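Ton_1535 (Thermococcus onnurineus, PDB 3ZPJ) is of unknown function but folds as an alpha-solenoid, a type of scaffold that in other proteins often binds partners, with an unusual left-handed helical turn. Local coordinates at residues A[182-187]-A[198-203]; A[138-143]-A[159-164]; A[208-211]-A[217-220]. One frame throughout, in Å; residues are numbered along the deposited sequence.

Contact 1 of 3, residues A[182-187]-A[198-203]; sequences KMAFDI and AIVEKK
Segments 182-187 and 198-203 run nearly antiparallel, 154° between their N-to-C directions and 9.1 Å between their axes at closest approach, and F185 and V200 face each other where the backbones come nearest, their CA atoms 5.9 Å apart. They belong to helices 174-190 and 194-209, a helical hairpin of the alpha-solenoid in which successive antiparallel helices stack side by side. V200 carries the apolar contact. Its CG1 meets F185 CB at 3.9 Å and, more loosely, A184 CB at 4.5 Å; CG1 also lies 4.0 Å from F185 N, so the methyl packs against backbone as well as side chain. Valine suits the place because its branch at CB, with CG1 anti to the backbone N (chi1 176°), puts a methyl straight against F185 CB without a long chain between helices this close. The small A184 allows that approach while its own CB also touches L165 of helix 151-170. F185 uses its CB for this packing and sends its ring elsewhere, along the more open margin of the hairpin. There the extended side chain of E201 runs beside it in the same direction, its CB 4.1 Å from F185 CE1, while the carboxylate belongs to an exposed residue. K203, on the same helix, forms salt bridges with E166 and D170 and ties this hairpin to helix 151-170. The ring and carboxylate planes of F185 and E201 stand 89° apart, with E201 OE1 3.9 Å from F185 CE1.

Contact 2 of 3, residues A[138-143]-A[159-164]; sequences NIAFDT and LRIGDL
I161 reaches across to the helix of A140 and F141 with a single methyl group, CD1, which makes the whole of the close contact. CD1 sits 3.7 Å from F141 N and 3.9 Å from A140 C, against the peptide unit that joins the two residues. The two beta carbons complete its surroundings: A140 CB is 4.1 Å away and F141 CB 4.2 Å. Alanine suits this position because its short side chain lets the methyl come down onto the backbone. Isoleucine supplies the reach, since CG1 lies anti to the carbonyl carbon (chi1 -62°) and CD1 extends onward from it with chi2 at -170°. The packing joins helices 130-146 and 151-170, consecutive helices of the alpha-solenoid, and buries 109 Å² between the two segments. F141 contributes its CB and backbone here, while its ring, with CG anti to the backbone N, makes no close contact with I161. Within helix 130-146 itself, T143 OG1 donates to I139 O at 2.6 Å, from 41° out of the carbonyl plane, and the backbone N of T143 reaches the same oxygen from the opposite face. In the next shell, F137 and I144 of helix 130-146 also touch I161, and I187 of helix 174-190 packs on it as well; A140 is backed by L117 of helix 110-126.

Contact 3 of 3, residues A[208-211]-A[217-220]; sequences KTVY and QIRA
V210 meets I218 and R219 across a small buried interface, and its two contacts differ in kind. The apolar one is methyl against methyl, V210 CG1 to I218 CG2 at 4.3 Å. Both residues are beta-branched, and each presents a methyl near its backbone, which suits a site enclosed by other helices: W253 of helix 240-256 packs on V210, while I233 and I234 of helix 227-237 pack on I218. V210 is also the first residue after helix 194-209 to leave helical backbone angles (psi 88°), so the contact lies at the turn that leads into helix 216-223 of the alpha-solenoid. The second contact is comparably close but not a polar one, R219 CD to V210 O at 4.2 Å; that oxygen accepts a hydrogen bond from S174 OG. R219 brings CD up to V210 O and turns its guanidinium away from V210 toward helix 174-190. NH2 is hydrogen-bonded to Y181 OH and NH1 to L172 O, with weak bonds from NH1 to G214 O and from NH2 to G169 O. Arginine suits this buried place because it can bond a tyrosine hydroxyl and main-chain carbonyls at once. In contrast to this buried part, the exposed residues lie outside the contact, K208 and Y211 on one segment and Q217 on the other. Y211 points its beta carbon away from the second segment and touches N175, its backbone N hydrogen-bonded to E249 OE1, and Q217 rests on I233 and K237.

The three contacts follow one another along the chain, each closing before the next opens, and so trace the solenoid from helix 130-146 to helix 216-223. Contacts 1 and 2 have centres 14 Å apart and touch directly: A184 CB lies 3.6 Å from G162 O, and I187 CD1 lies 4.0 Å from I161 CG2, which brings helix 174-190 onto the helix 151-170 that precedes it. Contact 3 shares helix 194-209 with contact 1, with centres 15 Å apart and no direct touch, whereas contacts 2 and 3 are separated by 24 Å between centres. Y181 links contacts 1 and 3, touching K203 and bonding R219.

Contact 1 of 3, residues A[182-187]-A[198-203]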
loop_
_atom_site.group_PDB
_atom_site.type_symbol
_atom_site.label_atom_id
_atom_site.label_comp_id
_atom_site.label_asym_id
_atom_site.label_seq_id
_atom_site.Cartn_x
_atom_site.Cartn_y
_atom_site.Cartn_z
ATOM N N LYS A 182 -1.114 -5.224 -8.593
ATOM C CA LYS A 182 -0.913 -5.975 -9.830
ATOM C C LYS A 182 -2.225 -6.598 -10.306
ATOM O O LYS A 182 -2.520 -6.568 -11.501
ATOM C CB LYS A 182 0.126 -7.078 -9.651
ATOM C CG LYS A 182 1.409 -6.652 -9.003
ATOM C CD LYS A 182 2.402 -6.069 -9.968
ATOM C CE LYS A 182 3.786 -6.122 -9.347
ATOM N NZ LYS A 182 4.051 -7.496 -8.831
ATOM N N MET A 183 -3.007 -7.154 -9.374
ATOM C CA MET A 183 -4.298 -7.791 -9.716
ATOM C C MET A 183 -5.284 -6.742 -10.236
ATOM O O MET A 183 -5.917 -6.930 -11.282
ATOM C CB MET A 183 -4.897 -8.583 -8.538
ATOM C CG MET A 183 -5.832 -9.722 -8.981
ATOM S SD MET A 183 -6.554 -10.808 -7.728
ATOM C CE MET A 183 -5.234 -10.856 -6.583
ATOM N N ALA A 184 -5.341 -5.602 -9.562
ATOM C CA ALA A 184 -6.227 -4.528 -9.989
ATOM C C ALA A 184 -5.863 -4.058 -11.401
ATOM O O ALA A 184 -6.747 -3.932 -12.268
ATOM C CB ALA A 184 -6.210 -3.365 -8.988
ATOM N N PHE A 185 -4.568 -3.838 -11.645
ATOM C CA PHE A 185 -4.133 -3.354 -12.952
ATOM C C PHE A 185 -4.493 -4.359 -14.013
ATOM O O PHE A 185 -4.981 -4.005 -15.088
ATOM C CB PHE A 185 -2.616 -3.128 -13.045
ATOM C CG PHE A 185 -2.153 -2.843 -14.453
ATOM C CD1 PHE A 185 -2.244 -1.562 -14.977
ATOM C CD2 PHE A 185 -1.672 -3.861 -15.272
ATOM C CE1 PHE A 185 -1.830 -1.279 -16.286
ATOM C CE2 PHE A 185 -1.273 -3.595 -16.585
ATOM C CZ PHE A 185 -1.346 -2.301 -17.091
ATOM N N ASP A 186 -4.179 -5.608 -13.723
ATOM C CA ASP A 186 -4.540 -6.715 -14.592
ATOM C C ASP A 186 -6.021 -6.654 -14.983
ATOM O O ASP A 186 -6.375 -6.829 -16.156
ATOM C CB ASP A 186 -4.239 -8.029 -13.889
ATOM C CG ASP A 186 -3.509 -8.991 -14.764
ATOM O OD1 ASP A 186 -2.259 -8.934 -14.767
ATOM O OD2 ASP A 186 -4.184 -9.794 -15.448
ATOM N N ILE A 187 -6.872 -6.365 -14.001
ATOM C CA ILE A 187 -8.324 -6.337 -14.215
ATOM C C ILE A 187 -8.728 -5.128 -15.072
ATOM O O ILE A 187 -9.542 -5.252 -15.999
ATOM C CB ILE A 187 -9.081 -6.311 -12.865
ATOM C CG1 ILE A 187 -9.144 -7.710 -12.249
ATOM C CG2 ILE A 187 -10.478 -5.784 -13.037
ATOM C CD1 ILE A 187 -9.701 -7.706 -10.803
ATOM N N ALA A 198 -4.280 3.417 -15.735
ATOM C CA ALA A 198 -3.140 4.356 -15.723
ATOM C C ALA A 198 -2.773 4.734 -14.274
ATOM O O ALA A 198 -1.626 4.612 -13.853
ATOM C CB ALA A 198 -3.471 5.591 -16.547
ATOM N N ILE A 199 -3.775 5.118 -13.494
ATOM C CA ILE A 199 -3.568 5.462 -12.097
ATOM C C ILE A 199 -2.921 4.316 -11.310
ATOM O O ILE A 199 -1.990 4.537 -10.522
ATOM C CB ILE A 199 -4.898 5.890 -11.441
ATOM C CG1 ILE A 199 -5.406 7.187 -12.072
ATOM C CG2 ILE A 199 -4.744 6.063 -9.951
ATOM C CD1 ILE A 199 -4.433 8.328 -11.925
ATOM N N VAL A 200 -3.386 3.088 -11.533
ATOM C CA VAL A 200 -2.817 1.973 -10.798
ATOM C C VAL A 200 -1.389 1.677 -11.262
ATOM O O VAL A 200 -0.542 1.287 -10.464
ATOM C CB VAL A 200 -3.682 0.686 -10.867
ATOM C CG1 VAL A 200 -2.973 -0.481 -10.143
ATOM C CG2 VAL A 200 -5.032 0.922 -10.241
ATOM N N GLU A 201 -1.143 1.811 -12.560
ATOM C CA GLU A 201 0.203 1.659 -13.074
ATOM C C GLU A 201 1.132 2.659 -12.341
ATOM O O GLU A 201 2.202 2.293 -11.873
ATOM C CB GLU A 201 0.191 1.890 -14.585
ATOM C CG GLU A 201 1.550 2.011 -15.263
ATOM C CD GLU A 201 1.401 2.057 -16.785
ATOM O OE1 GLU A 201 0.278 1.806 -17.278
ATOM O OE2 GLU A 201 2.389 2.340 -17.492
ATOM N N LYS A 202 0.670 3.901 -12.207
ATOM C CA LYS A 202 1.405 4.923 -11.478
ATOM C C LYS A 202 1.577 4.563 -9.994
ATOM O O LYS A 202 2.653 4.758 -9.442
ATOM C CB LYS A 202 0.738 6.289 -11.655
ATOM C CG LYS A 202 1.506 7.434 -11.059
ATOM C CD LYS A 202 0.885 8.747 -11.457
ATOM C CE LYS A 202 1.377 9.876 -10.588
ATOM N NZ LYS A 202 0.565 11.106 -10.813
ATOM N N LYS A 203 0.550 3.999 -9.358
ATOM C CA LYS A 203 0.693 3.604 -7.940
ATOM C C LYS A 203 1.704 2.466 -7.764
ATOM O O LYS A 203 2.269 2.266 -6.682
ATOM C CB LYS A 203 -0.660 3.225 -7.314
ATOM C CG LYS A 203 -1.646 4.389 -7.212
ATOM C CD LYS A 203 -2.973 3.958 -6.616
ATOM C CE LYS A 203 -3.876 5.133 -6.260
ATOM N NZ LYS A 203 -5.290 4.694 -5.928
#

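Contact 2 of 3, residues A[138-143]-A[159-164]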
loop_
_atom_site.group_PDB
_atom_site.type_symbol
_atom_site.label_atom_id
_atom_site.label_comp_id
_atom_site.label_asym_id
_atom_site.label_seq_id
_atom_site.Cartn_x
_atom_site.Cartn_y
_atom_site.Cartn_z
ATOM N N ASN A 138 -9.122 -13.632 -4.728
ATOM C CA ASN A 138 -8.963 -14.555 -5.836
ATOM C C ASN A 138 -10.134 -15.506 -5.974
ATOM O O ASN A 138 -10.546 -15.821 -7.087
ATOM C CB ASN A 138 -7.657 -15.334 -5.708
ATOM C CG ASN A 138 -6.490 -14.586 -6.315
ATOM O OD1 ASN A 138 -5.701 -13.967 -5.608
ATOM N ND2 ASN A 138 -6.405 -14.601 -7.627
ATOM N N ILE A 139 -10.655 -15.973 -4.843
ATOM C CA ILE A 139 -11.874 -16.769 -4.842
ATOM C C ILE A 139 -13.025 -15.901 -5.369
ATOM O O ILE A 139 -13.833 -16.359 -6.188
ATOM C CB ILE A 139 -12.250 -17.273 -3.433
ATOM C CG1 ILE A 139 -11.069 -17.969 -2.757
ATOM C CG2 ILE A 139 -13.451 -18.215 -3.499
ATOM C CD1 ILE A 139 -10.341 -18.930 -3.634
ATOM N N ALA A 140 -13.084 -14.645 -4.916
ATOM C CA ALA A 140 -14.158 -13.767 -5.367
ATOM C C ALA A 140 -14.094 -13.691 -6.880
ATOM O O ALA A 140 -15.090 -13.925 -7.557
ATOM C CB ALA A 140 -14.048 -12.383 -4.755
ATOM N N PHE A 141 -12.897 -13.423 -7.396
ATOM C CA PHE A 141 -12.665 -13.335 -8.840
ATOM C C PHE A 141 -13.015 -14.624 -9.587
ATOM O O PHE A 141 -13.699 -14.567 -10.610
ATOM C CB PHE A 141 -11.217 -12.923 -9.122
ATOM C CG PHE A 141 -10.860 -12.845 -10.599
ATOM C CD1 PHE A 141 -11.205 -11.734 -11.357
ATOM C CD2 PHE A 141 -10.153 -13.869 -11.212
ATOM C CE1 PHE A 141 -10.857 -11.660 -12.706
ATOM C CE2 PHE A 141 -9.797 -13.791 -12.549
ATOM C CZ PHE A 141 -10.150 -12.679 -13.290
ATOM N N ASP A 142 -12.568 -15.774 -9.070
ATOM C CA ASP A 142 -12.883 -17.065 -9.684
ATOM C C ASP A 142 -14.392 -17.296 -9.689
ATOM O O ASP A 142 -14.913 -17.944 -10.578
ATOM C CB ASP A 142 -12.220 -18.239 -8.941
ATOM C CG ASP A 142 -10.696 -18.160 -8.911
ATOM O OD1 ASP A 142 -10.093 -17.491 -9.774
ATOM O OD2 ASP A 142 -10.095 -18.784 -8.005
ATOM N N THR A 143 -15.083 -16.781 -8.678
ATOM C CA THR A 143 -16.512 -17.002 -8.556
ATOM C C THR A 143 -17.258 -16.303 -9.675
ATOM O O THR A 143 -18.165 -16.880 -10.273
ATOM C CB THR A 143 -17.052 -16.505 -7.203
ATOM O OG1 THR A 143 -16.330 -17.148 -6.155
ATOM C CG2 THR A 143 -18.549 -16.827 -7.053
ATOM N N LEU A 159 -14.873 -5.402 -12.278
ATOM C CA LEU A 159 -14.312 -4.052 -12.114
ATOM C C LEU A 159 -14.444 -3.610 -10.666
ATOM O O LEU A 159 -13.583 -2.892 -10.129
ATOM C CB LEU A 159 -14.990 -3.039 -13.055
ATOM C CG LEU A 159 -14.645 -3.208 -14.536
ATOM C CD1 LEU A 159 -15.478 -2.321 -15.427
ATOM C CD2 LEU A 159 -13.158 -2.932 -14.749
ATOM N N ARG A 160 -15.516 -4.052 -10.010
ATOM C CA ARG A 160 -15.673 -3.715 -8.601
ATOM C C ARG A 160 -14.596 -4.409 -7.724
ATOM O O ARG A 160 -14.140 -3.865 -6.732
ATOM C CB ARG A 160 -17.086 -4.021 -8.131
ATOM C CG ARG A 160 -17.325 -3.745 -6.660
ATOM C CD ARG A 160 -17.389 -2.263 -6.373
ATOM N NE ARG A 160 -17.750 -2.013 -4.977
ATOM C CZ ARG A 160 -17.536 -0.868 -4.338
ATOM N NH1 ARG A 160 -16.963 0.144 -4.967
ATOM N NH2 ARG A 160 -17.900 -0.737 -3.072
ATOM N N ILE A 161 -14.188 -5.610 -8.102
ATOM C CA ILE A 161 -13.087 -6.277 -7.414
ATOM C C ILE A 161 -11.817 -5.449 -7.616
ATOM O O ILE A 161 -11.084 -5.209 -6.671
ATOM C CB ILE A 161 -12.881 -7.663 -7.980
ATOM C CG1 ILE A 161 -14.153 -8.489 -7.744
ATOM C CG2 ILE A 161 -11.684 -8.344 -7.332
ATOM C CD1 ILE A 161 -13.952 -9.961 -8.060
ATOM N N GLY A 162 -11.588 -5.006 -8.853
ATOM C CA GLY A 162 -10.519 -4.080 -9.163
ATOM C C GLY A 162 -10.490 -2.892 -8.226
ATOM O O GLY A 162 -9.448 -2.627 -7.627
ATOM N N ASP A 163 -11.621 -2.192 -8.086
ATOM C CA ASP A 163 -11.673 -1.023 -7.224
ATOM C C ASP A 163 -11.280 -1.400 -5.808
ATOM O O ASP A 163 -10.517 -0.685 -5.161
ATOM C CB ASP A 163 -13.064 -0.388 -7.199
ATOM C CG ASP A 163 -13.447 0.276 -8.516
ATOM O OD1 ASP A 163 -12.562 0.504 -9.350
ATOM O OD2 ASP A 163 -14.645 0.574 -8.714
ATOM N N LEU A 164 -11.790 -2.531 -5.324
ATOM C CA LEU A 164 -11.487 -2.927 -3.953
ATOM C C LEU A 164 -10.035 -3.404 -3.761
ATOM O O LEU A 164 -9.420 -3.150 -2.714
ATOM C CB LEU A 164 -12.499 -3.959 -3.434
ATOM C CG LEU A 164 -13.952 -3.454 -3.403
ATOM C CD1 LEU A 164 -14.966 -4.549 -3.130
ATOM C CD2 LEU A 164 -14.107 -2.395 -2.388
#

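Contact 3 of 3, residues A[208-211]-A[217-220]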
loop_
_atom_site.group_PDB
_atom_site.type_symbol
_atom_site.label_atom_id
_atom_site.label_comp_id
_atom_site.label_asym_id
_atom_site.label_seq_id
_atom_site.Cartn_x
_atom_site.Cartn_y
_atom_site.Cartn_z
ATOM N N LYS A 208 6.919 0.929 -5.863
ATOM C CA LYS A 208 8.226 0.338 -6.150
ATOM C C LYS A 208 9.365 1.294 -5.833
ATOM O O LYS A 208 10.417 0.870 -5.377
ATOM C CB LYS A 208 8.333 -0.096 -7.617
ATOM C CG LYS A 208 7.931 -1.526 -7.873
ATOM C CD LYS A 208 7.832 -1.812 -9.368
ATOM C CE LYS A 208 7.137 -3.148 -9.622
ATOM N NZ LYS A 208 6.834 -3.371 -11.081
ATOM N N THR A 209 9.148 2.580 -6.081
ATOM C CA THR A 209 10.183 3.591 -5.904
ATOM C C THR A 209 10.349 3.918 -4.426
ATOM O O THR A 209 11.466 3.968 -3.907
ATOM C CB THR A 209 9.820 4.894 -6.625
ATOM O OG1 THR A 209 9.462 4.614 -7.989
ATOM C CG2 THR A 209 10.999 5.871 -6.580
ATOM N N VAL A 210 9.235 4.166 -3.754
ATOM C CA VAL A 210 9.257 4.469 -2.325
ATOM C C VAL A 210 8.768 3.219 -1.588
ATOM O O VAL A 210 7.570 3.065 -1.313
ATOM C CB VAL A 210 8.356 5.665 -2.012
ATOM C CG1 VAL A 210 8.553 6.106 -0.580
ATOM C CG2 VAL A 210 8.677 6.819 -2.942
ATOM N N TYR A 211 9.713 2.331 -1.291
ATOM C CA TYR A 211 9.429 0.967 -0.883
ATOM C C TYR A 211 9.655 0.770 0.605
ATOM O O TYR A 211 8.746 0.370 1.325
ATOM C CB TYR A 211 10.331 0.001 -1.656
ATOM C CG TYR A 211 9.930 -1.452 -1.535
ATOM C CD1 TYR A 211 8.963 -1.988 -2.370
ATOM C CD2 TYR A 211 10.535 -2.298 -0.595
ATOM C CE1 TYR A 211 8.597 -3.316 -2.278
ATOM C CE2 TYR A 211 10.169 -3.641 -0.494
ATOM C CZ TYR A 211 9.189 -4.131 -1.348
ATOM O OH TYR A 211 8.783 -5.438 -1.285
ATOM N N GLN A 217 0.252 6.293 4.152
ATOM C CA GLN A 217 -0.019 7.736 4.234
ATOM C C GLN A 217 1.070 8.556 3.522
ATOM O O GLN A 217 0.837 9.689 3.085
ATOM C CB GLN A 217 -0.171 8.188 5.693
ATOM C CG GLN A 217 1.082 8.023 6.540
ATOM C CD GLN A 217 1.154 6.690 7.292
ATOM O OE1 GLN A 217 0.766 5.621 6.782
ATOM N NE2 GLN A 217 1.669 6.752 8.517
ATOM N N ILE A 218 2.254 7.963 3.412
ATOM C CA ILE A 218 3.360 8.553 2.673
ATOM C C ILE A 218 3.098 8.422 1.169
ATOM O O ILE A 218 3.227 9.394 0.431
ATOM C CB ILE A 218 4.729 7.906 3.087
ATOM C CG1 ILE A 218 5.201 8.474 4.428
ATOM C CG2 ILE A 218 5.798 8.144 2.045
ATOM C CD1 ILE A 218 6.112 7.538 5.198
ATOM N N ARG A 219 2.724 7.230 0.710
ATOM C CA ARG A 219 2.440 7.063 -0.713
ATOM C C ARG A 219 1.286 7.964 -1.116
ATOM O O ARG A 219 1.352 8.614 -2.171
ATOM C CB ARG A 219 2.184 5.601 -1.086
ATOM C CG ARG A 219 3.358 4.681 -0.756
ATOM C CD ARG A 219 3.356 3.442 -1.632
ATOM N NE ARG A 219 2.008 2.905 -1.801
ATOM C CZ ARG A 219 1.359 2.218 -0.866
ATOM N NH1 ARG A 219 1.943 2.006 0.313
ATOM N NH2 ARG A 219 0.126 1.751 -1.098
ATOM N N ALA A 220 0.258 8.035 -0.257
ATOM C CA ALA A 220 -0.889 8.922 -0.506
ATOM C C ALA A 220 -0.477 10.395 -0.636
ATOM O O ALA A 220 -0.982 11.124 -1.486
ATOM C CB ALA A 220 -1.952 8.771 0.580
#